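Side-chain contacts in fructose-bisphosphate aldolase class I (Thermoproteus tenax, PDB 1W8S), which is a class I aldolase of the DeoC/LacD family, built on a TIM barrel that holds 1,6-di-O-phosphono-beta-D-fructofuranose in a pocket: residues E[80-85]-E[112-117]; E[178-183]-E[218-223]; E[35-38]-E[44-47]. The protein carries 2 engineered substitutions. All blocks are in the same frame, centred on the assembly; numbering follows the deposited sequence.

Interaction 1: E[80-85]-E[112-117]; sequences NGKTTL and TIYPGS
Two neighbouring parallel strands of the TIM barrel, 75-81 and 108-113, are tied together near their C-terminal ends by the side chain of Asn80, whose carboxamide lies against the backbone of Thr112. Asparagine suits this place because its carboxamide offers a donor and an acceptor side by side, matching the N-H and C=O of a single strand residue, Thr112. Asn80 OD1 takes the Thr112 N-H on a lone pair, 2.9 Å from OD1 to N and nearly straight (171°). Beside it, Asn80 ND2 gives a hydrogen bond of 2.8 Å to Thr112 O, which lies in the plane of the amide. A chi1 of 54° sets CG of Asn80 between its own N and carbonyl carbon and turns the amide toward the next strand. ND2 has a second acceptor in Ser92 O, while Thr112 OG1 bonds to Glu144 on the following strand.

Beyond the strand ends the contact becomes looser. The methylene CD of Lys82 lies 3.5 Å from Tyr114 OH and 3.8 Å from Tyr114 CE2, an oblique approach to the phenol. Bends at chi3 and chi4 fold the lysine back, so that NZ reaches the carbonyl O of Thr83 at 2.9 Å from above the carbonyl plane. After Tyr114 the chain makes a type II turn, closed by Ser117 N to Tyr114 O (3.0 Å), with Gly116 supplying the positive phi.

The paired bonds leave the Asn80 amide little freedom to rotate and settle which end is oxygen and which nitrogen. A buried polar group is thereby satisfied while it joins two strands.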
loop_
_atom_site.group_PDB
_atom_site.type_symbol
_atom_site.label_atom_id
_atom_site.label_comp_id
_atom_site.label_asym_id
_atom_site.label_seq_id
_atom_site.Cartn_x
_atom_site.Cartn_y
_atom_site.Cartn_z
ATOM N N ASN E 80 17.134 -3.726 -7.198
ATOM C CA ASN E 80 16.597 -2.542 -6.558
ATOM C C ASN E 80 17.591 -1.409 -6.683
ATOM O O ASN E 80 18.595 -1.548 -7.355
ATOM C CB ASN E 80 16.069 -2.757 -5.119
ATOM C CG ASN E 80 17.068 -3.384 -4.146
ATOM O OD1 ASN E 80 18.133 -3.865 -4.529
ATOM N ND2 ASN E 80 16.672 -3.437 -2.872
ATOM N N GLY E 81 17.308 -0.278 -6.080
ATOM C CA GLY E 81 18.244 0.833 -6.118
ATOM C C GLY E 81 17.611 2.077 -5.576
ATOM O O GLY E 81 16.391 2.291 -5.699
ATOM N N LYS E 82 18.426 2.855 -4.864
ATOM C CA LYS E 82 18.034 4.137 -4.296
ATOM C C LYS E 82 19.180 5.122 -4.508
ATOM O O LYS E 82 20.266 4.723 -4.887
ATOM C CB LYS E 82 17.718 4.022 -2.802
ATOM C CG LYS E 82 18.920 3.671 -1.892
ATOM C CD LYS E 82 18.679 3.998 -0.422
ATOM C CE LYS E 82 18.980 5.426 -0.060
ATOM N NZ LYS E 82 20.464 5.783 -0.066
ATOM N N THR E 83 18.936 6.393 -4.204
ATOM C CA THR E 83 19.930 7.449 -4.355
ATOM C C THR E 83 20.359 7.966 -3.015
ATOM O O THR E 83 19.654 7.803 -2.010
ATOM C CB THR E 83 19.358 8.641 -5.169
ATOM O OG1 THR E 83 18.393 9.337 -4.385
ATOM C CG2 THR E 83 18.604 8.164 -6.379
ATOM N N THR E 84 21.513 8.617 -2.994
ATOM C CA THR E 84 21.949 9.331 -1.789
ATOM C C THR E 84 21.244 10.644 -1.611
ATOM O O THR E 84 21.396 11.271 -0.571
ATOM C CB THR E 84 23.461 9.613 -1.796
ATOM O OG1 THR E 84 23.784 10.245 -3.030
ATOM C CG2 THR E 84 24.241 8.374 -1.774
ATOM N N LEU E 85 20.526 11.133 -2.642
ATOM C CA LEU E 85 19.740 12.353 -2.497
ATOM C C LEU E 85 18.578 12.173 -1.524
ATOM O O LEU E 85 18.108 13.142 -0.931
ATOM C CB LEU E 85 19.203 12.798 -3.869
ATOM C CG LEU E 85 20.278 13.139 -4.899
ATOM C CD1 LEU E 85 19.667 13.367 -6.289
ATOM C CD2 LEU E 85 21.052 14.355 -4.491
ATOM N N THR E 112 19.353 -5.388 -2.365
ATOM C CA THR E 112 19.781 -4.733 -1.121
ATOM C C THR E 112 18.704 -4.696 -0.066
ATOM O O THR E 112 17.532 -4.372 -0.352
ATOM C CB THR E 112 20.276 -3.313 -1.430
ATOM O OG1 THR E 112 21.432 -3.407 -2.263
ATOM C CG2 THR E 112 20.788 -2.639 -0.173
ATOM N N ILE E 113 19.086 -5.037 1.172
ATOM C CA ILE E 113 18.205 -4.835 2.304
ATOM C C ILE E 113 18.913 -3.954 3.323
ATOM O O ILE E 113 20.147 -3.981 3.414
ATOM C CB ILE E 113 17.747 -6.145 2.940
ATOM C CG1 ILE E 113 18.953 -6.990 3.428
ATOM C CG2 ILE E 113 16.882 -6.940 1.984
ATOM C CD1 ILE E 113 18.574 -8.181 4.265
ATOM N N TYR E 114 18.120 -3.161 4.052
ATOM C CA TYR E 114 18.616 -2.299 5.140
ATOM C C TYR E 114 17.918 -2.670 6.459
ATOM O O TYR E 114 16.991 -1.987 6.912
ATOM C CB TYR E 114 18.391 -0.815 4.853
ATOM C CG TYR E 114 18.961 -0.337 3.546
ATOM C CD1 TYR E 114 20.306 -0.382 3.294
ATOM C CD2 TYR E 114 18.127 0.180 2.544
ATOM C CE1 TYR E 114 20.824 0.068 2.063
ATOM C CE2 TYR E 114 18.646 0.616 1.311
ATOM C CZ TYR E 114 19.981 0.557 1.089
ATOM O OH TYR E 114 20.486 1.013 -0.104
ATOM N N PRO E 115 18.352 -3.758 7.070
ATOM C CA PRO E 115 17.852 -4.129 8.395
ATOM C C PRO E 115 17.961 -2.982 9.364
ATOM O O PRO E 115 18.941 -2.221 9.341
ATOM C CB PRO E 115 18.744 -5.294 8.792
ATOM C CG PRO E 115 19.200 -5.870 7.531
ATOM C CD PRO E 115 19.314 -4.724 6.568
ATOM N N GLY E 116 16.938 -2.829 10.182
ATOM C CA GLY E 116 16.831 -1.722 11.123
ATOM C C GLY E 116 16.031 -0.537 10.596
ATOM O O GLY E 116 15.467 0.224 11.376
ATOM N N SER E 117 15.982 -0.362 9.278
ATOM C CA SER E 117 15.283 0.779 8.704
ATOM C C SER E 117 13.818 0.778 9.141
ATOM O O SER E 117 13.222 -0.283 9.333
ATOM C CB SER E 117 15.356 0.768 7.184
ATOM O OG SER E 117 14.580 1.812 6.661
#

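Interaction 2: E[178-183]-E[218-223]; sequences IKYTGD and EGVLEA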
loop_
_atom_site.group_PDB
_atom_site.type_symbol
_atom_site.label_atom_id
_atom_site.label_comp_id
_atom_site.label_asym_id
_atom_site.label_seq_id
_atom_site.Cartn_x
_atom_site.Cartn_y
_atom_site.Cartn_z
ATOM N N ILE E 178 28.360 -8.194 2.358
ATOM C CA ILE E 178 28.309 -7.458 3.620
ATOM C C ILE E 178 29.575 -6.613 3.772
ATOM O O ILE E 178 30.558 -6.846 3.074
ATOM C CB ILE E 178 28.162 -8.405 4.840
ATOM C CG1 ILE E 178 29.398 -9.299 4.992
ATOM C CG2 ILE E 178 26.874 -9.227 4.743
ATOM C CD1 ILE E 178 29.340 -10.205 6.171
ATOM N N LYS E 179 29.539 -5.654 4.692
ATOM C CA LYS E 179 30.674 -4.769 4.964
ATOM C C LYS E 179 31.718 -5.461 5.832
ATOM O O LYS E 179 31.407 -6.289 6.676
ATOM C CB LYS E 179 30.179 -3.473 5.664
ATOM C CG LYS E 179 29.277 -2.619 4.723
ATOM C CD LYS E 179 29.028 -1.183 5.213
ATOM C CE LYS E 179 28.490 -0.333 4.051
ATOM N NZ LYS E 179 28.201 1.108 4.385
ATOM N N TYR E 180 32.969 -5.088 5.625
ATOM C CA TYR E 180 34.072 -5.579 6.416
ATOM C C TYR E 180 34.104 -4.883 7.779
ATOM O O TYR E 180 33.852 -3.675 7.872
ATOM C CB TYR E 180 35.385 -5.307 5.647
ATOM C CG TYR E 180 36.613 -5.939 6.241
ATOM C CD1 TYR E 180 36.603 -7.256 6.690
ATOM C CD2 TYR E 180 37.812 -5.233 6.325
ATOM C CE1 TYR E 180 37.725 -7.845 7.238
ATOM C CE2 TYR E 180 38.955 -5.828 6.880
ATOM C CZ TYR E 180 38.897 -7.136 7.335
ATOM O OH TYR E 180 40.015 -7.744 7.887
ATOM N N THR E 181 34.416 -5.652 8.831
ATOM C CA THR E 181 34.581 -5.107 10.177
ATOM C C THR E 181 35.925 -4.405 10.406
ATOM O O THR E 181 36.091 -3.701 11.408
ATOM C CB THR E 181 34.440 -6.220 11.231
ATOM O OG1 THR E 181 35.352 -7.318 10.938
ATOM C CG2 THR E 181 32.998 -6.790 11.201
ATOM N N GLY E 182 36.898 -4.629 9.520
ATOM C CA GLY E 182 38.233 -4.063 9.697
ATOM C C GLY E 182 39.240 -5.008 10.346
ATOM O O GLY E 182 40.392 -4.636 10.571
ATOM N N ASP E 183 38.814 -6.226 10.660
ATOM C CA ASP E 183 39.723 -7.222 11.202
ATOM C C ASP E 183 39.201 -8.648 11.018
ATOM O O ASP E 183 37.991 -8.899 11.083
ATOM C CB ASP E 183 40.065 -6.942 12.667
ATOM C CG ASP E 183 39.058 -7.514 13.621
ATOM O OD1 ASP E 183 38.054 -6.810 13.879
ATOM O OD2 ASP E 183 39.202 -8.639 14.166
ATOM N N GLU E 218 43.099 -9.211 2.395
ATOM C CA GLU E 218 43.840 -10.311 3.019
ATOM C C GLU E 218 43.088 -10.792 4.261
ATOM O O GLU E 218 42.904 -11.997 4.463
ATOM C CB GLU E 218 45.266 -9.861 3.389
ATOM C CG GLU E 218 46.253 -10.990 3.574
ATOM C CD GLU E 218 47.705 -10.507 3.613
ATOM O OE1 GLU E 218 48.569 -11.296 4.062
ATOM O OE2 GLU E 218 47.991 -9.350 3.185
ATOM N N GLY E 219 42.646 -9.827 5.076
ATOM C CA GLY E 219 41.841 -10.094 6.256
ATOM C C GLY E 219 40.566 -10.838 5.916
ATOM O O GLY E 219 40.188 -11.794 6.579
ATOM N N VAL E 220 39.890 -10.383 4.869
ATOM C CA VAL E 220 38.635 -10.991 4.427
ATOM C C VAL E 220 38.829 -12.478 4.085
ATOM O O VAL E 220 38.031 -13.344 4.470
ATOM C CB VAL E 220 38.090 -10.210 3.198
ATOM C CG1 VAL E 220 37.099 -11.009 2.399
ATOM C CG2 VAL E 220 37.484 -8.882 3.657
ATOM N N LEU E 221 39.893 -12.761 3.360
ATOM C CA LEU E 221 40.201 -14.137 2.975
ATOM C C LEU E 221 40.607 -15.008 4.174
ATOM O O LEU E 221 40.240 -16.160 4.227
ATOM C CB LEU E 221 41.281 -14.161 1.902
ATOM C CG LEU E 221 40.897 -13.510 0.571
ATOM C CD1 LEU E 221 42.143 -13.235 -0.259
ATOM C CD2 LEU E 221 39.881 -14.395 -0.182
ATOM N N GLU E 222 41.353 -14.454 5.123
ATOM C CA GLU E 222 41.743 -15.168 6.354
ATOM C C GLU E 222 40.544 -15.542 7.194
ATOM O O GLU E 222 40.548 -16.562 7.880
ATOM C CB GLU E 222 42.641 -14.292 7.220
ATOM C CG GLU E 222 44.055 -14.166 6.695
ATOM C CD GLU E 222 45.020 -13.658 7.740
ATOM O OE1 GLU E 222 44.582 -12.954 8.680
ATOM O OE2 GLU E 222 46.218 -13.974 7.621
ATOM N N ALA E 223 39.525 -14.686 7.127
ATOM C CA ALA E 223 38.288 -14.861 7.866
ATOM C C ALA E 223 37.438 -15.923 7.191
ATOM O O ALA E 223 36.476 -16.377 7.758
ATOM C CB ALA E 223 37.524 -13.577 7.921
#
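An aromatic packing contact without hydrogen bonds, this one joins the loop after barrel strand 175-179 to the last turn of helix 210-222: the Tyr180 ring leans on Val220 and Gly219. Val220 CG2 sits over one face of the ring in a CH-pi contact, 3.9 Å from the ring centroid and 26° off the normal, displaced toward the rim. Its closest ring atom is Tyr180 CD1, at 3.6 Å. With CG anti to the backbone N (chi1 -171°), Tyr180 sends its ring out from the strand end to the helix. There its OH comes within 3.4 Å of Gly219 CA, an approach that a residue lacking a side chain permits.

The opposite face is covered by the tyrosine's own loop, since Gly182 N stands 3.3 Å above the ring plane, over its centre. Gly182 has a positive phi (96°), suited to the tight reversal that brings this backbone under the ring. Phe187 of helix 184-193 adds an edge-to-face contact, and Asp183 caps that helix at its N-terminus. In this (beta/alpha)8 barrel, the loop leading from strand 175-179 into helix 184-193 thus packs on helix 210-222, which follows the adjacent parallel strand 199-202.

Interaction 3: E[35-38]-E[44-47]; sequences MDNP and EYIL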
loop_
_atom_site.group_PDB
_atom_site.type_symbol
_atom_site.label_atom_id
_atom_site.label_comp_id
_atom_site.label_asym_id
_atom_site.label_seq_id
_atom_site.Cartn_x
_atom_site.Cartn_y
_atom_site.Cartn_z
ATOM N N MET E 35 34.385 10.913 -11.565
ATOM C CA MET E 35 35.289 12.021 -11.947
ATOM C C MET E 35 36.788 11.670 -11.808
ATOM O O MET E 35 37.614 12.096 -12.628
ATOM C CB MET E 35 34.982 13.287 -11.126
ATOM C CG MET E 35 33.574 13.867 -11.382
ATOM S SD MET E 35 33.584 15.620 -11.855
ATOM C CE MET E 35 34.347 15.541 -13.507
ATOM N N ASP E 36 37.146 10.902 -10.783
ATOM C CA ASP E 36 38.559 10.535 -10.549
ATOM C C ASP E 36 39.205 9.867 -11.779
ATOM O O ASP E 36 40.367 10.134 -12.105
ATOM C CB ASP E 36 38.673 9.594 -9.335
ATOM C CG ASP E 36 38.502 10.329 -7.996
ATOM O OD1 ASP E 36 38.524 11.585 -7.979
ATOM O OD2 ASP E 36 38.358 9.729 -6.906
ATOM N N ASN E 37 38.427 9.005 -12.441
ATOM C CA ASN E 37 38.862 8.209 -13.585
ATOM C C ASN E 37 37.683 8.206 -14.560
ATOM O O ASN E 37 36.929 7.244 -14.581
ATOM C CB ASN E 37 39.222 6.784 -13.098
ATOM C CG ASN E 37 39.687 5.851 -14.211
ATOM O OD1 ASN E 37 40.370 6.271 -15.147
ATOM N ND2 ASN E 37 39.333 4.563 -14.093
ATOM N N PRO E 38 37.501 9.294 -15.318
ATOM C CA PRO E 38 36.305 9.487 -16.151
ATOM C C PRO E 38 35.908 8.301 -17.024
ATOM O O PRO E 38 34.716 8.173 -17.304
ATOM C CB PRO E 38 36.649 10.695 -17.040
ATOM C CG PRO E 38 37.777 11.410 -16.374
ATOM C CD PRO E 38 38.395 10.463 -15.379
ATOM N N GLU E 44 31.196 0.205 -21.109
ATOM C CA GLU E 44 32.055 -0.610 -21.966
ATOM C C GLU E 44 33.450 -0.773 -21.367
ATOM O O GLU E 44 34.031 -1.843 -21.433
ATOM C CB GLU E 44 32.158 -0.034 -23.388
ATOM C CG GLU E 44 30.821 0.068 -24.123
ATOM C CD GLU E 44 30.940 0.524 -25.589
ATOM O OE1 GLU E 44 29.909 0.492 -26.285
ATOM O OE2 GLU E 44 32.032 0.941 -26.043
ATOM N N TYR E 45 33.982 0.295 -20.782
ATOM C CA TYR E 45 35.271 0.258 -20.098
ATOM C C TYR E 45 35.221 -0.702 -18.912
ATOM O O TYR E 45 36.134 -1.471 -18.698
ATOM C CB TYR E 45 35.635 1.667 -19.630
ATOM C CG TYR E 45 36.759 1.744 -18.649
ATOM C CD1 TYR E 45 38.097 1.739 -19.078
ATOM C CD2 TYR E 45 36.503 1.839 -17.302
ATOM C CE1 TYR E 45 39.124 1.827 -18.156
ATOM C CE2 TYR E 45 37.511 1.918 -16.385
ATOM C CZ TYR E 45 38.819 1.903 -16.802
ATOM O OH TYR E 45 39.798 2.005 -15.839
ATOM N N ILE E 46 34.137 -0.645 -18.148
ATOM C CA ILE E 46 33.939 -1.544 -17.007
ATOM C C ILE E 46 33.931 -3.041 -17.408
ATOM O O ILE E 46 34.516 -3.884 -16.719
ATOM C CB ILE E 46 32.647 -1.189 -16.273
ATOM C CG1 ILE E 46 32.721 0.239 -15.708
ATOM C CG2 ILE E 46 32.347 -2.195 -15.162
ATOM C CD1 ILE E 46 33.799 0.455 -14.669
ATOM N N LEU E 47 33.270 -3.359 -18.512
ATOM C CA LEU E 47 33.279 -4.735 -19.021
ATOM C C LEU E 47 34.665 -5.191 -19.465
ATOM O O LEU E 47 35.071 -6.322 -19.195
ATOM C CB LEU E 47 32.291 -4.881 -20.187
ATOM C CG LEU E 47 30.823 -4.910 -19.792
ATOM C CD1 LEU E 47 29.976 -4.684 -21.003
ATOM C CD2 LEU E 47 30.434 -6.239 -19.137
#
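Asn37 ND2 is gripped by two oxygens, Tyr45 OH on helix 43-53 and the backbone O of Trp235 at the end of helix 232-235. The bond across this contact runs from the amide to the phenol: Asn37 ND2 donates to Tyr45 OH at 3.1 Å with an N-H...O angle of 159°, and the phenol oxygen lies in the plane of the asparagine amide. This bond is fairly straight, but the stronger partner of ND2 is Trp235 O.

The two flat groups do not stack. Amide and ring planes stand 76° apart and the side chains meet at about a right angle, so the touching is confined to the nitrogen and the hydroxyl end of the ring. Asn37 ND2 also lies 3.8 Å from Tyr45 CZ and 3.9 Å from Tyr45 CE2, an oblique position relative to the ring. Both side chains are extended from their backbones, with CG anti to N in each (chi1 180° in Asn37), and this lets a loop residue and a helix residue meet well away from either main chain.

Each residue type fits its task. Asparagine is short and carries an NH2 able to serve two acceptors, which suits a buried loop position next to a helix end. Tyrosine has the length to carry an oxygen from the helix to the loop, and its side chain also touches Asp39. The backbone O of Asn37 is hydrogen-bonded to Ser40 OG, within the short connection to the helix.

In the fold, the contact joins the loop that follows helix 25-28 to the early part of helix 43-53, with helix 232-235, which follows barrel strand 227-230, joined to it through Trp235.

In the fold
Interaction 3 closes first along the chain, then interaction 1, then interaction 2, and all belong to the one TIM-barrel domain without touching. Interactions 1 and 2 reach the same barrel sheet, with centres 22 Å apart and nearest atoms about 8 Å apart. Interaction 3 is farther off, its nearest atoms about 13 Å from interaction 1 and about 17 Å from interaction 2. They lie at different distances from the bound 1,6-di-O-phosphono-beta-D-fructofuranose: the side chains of Thr112, Tyr180 and Asn37 are about 6, 10 and 12 Å from it. Interaction 2 includes Lys179 of the pocket. Interactions 1 and 3 touch the second subunit, while no other protein chain of the assembly touches the segments of interaction 2.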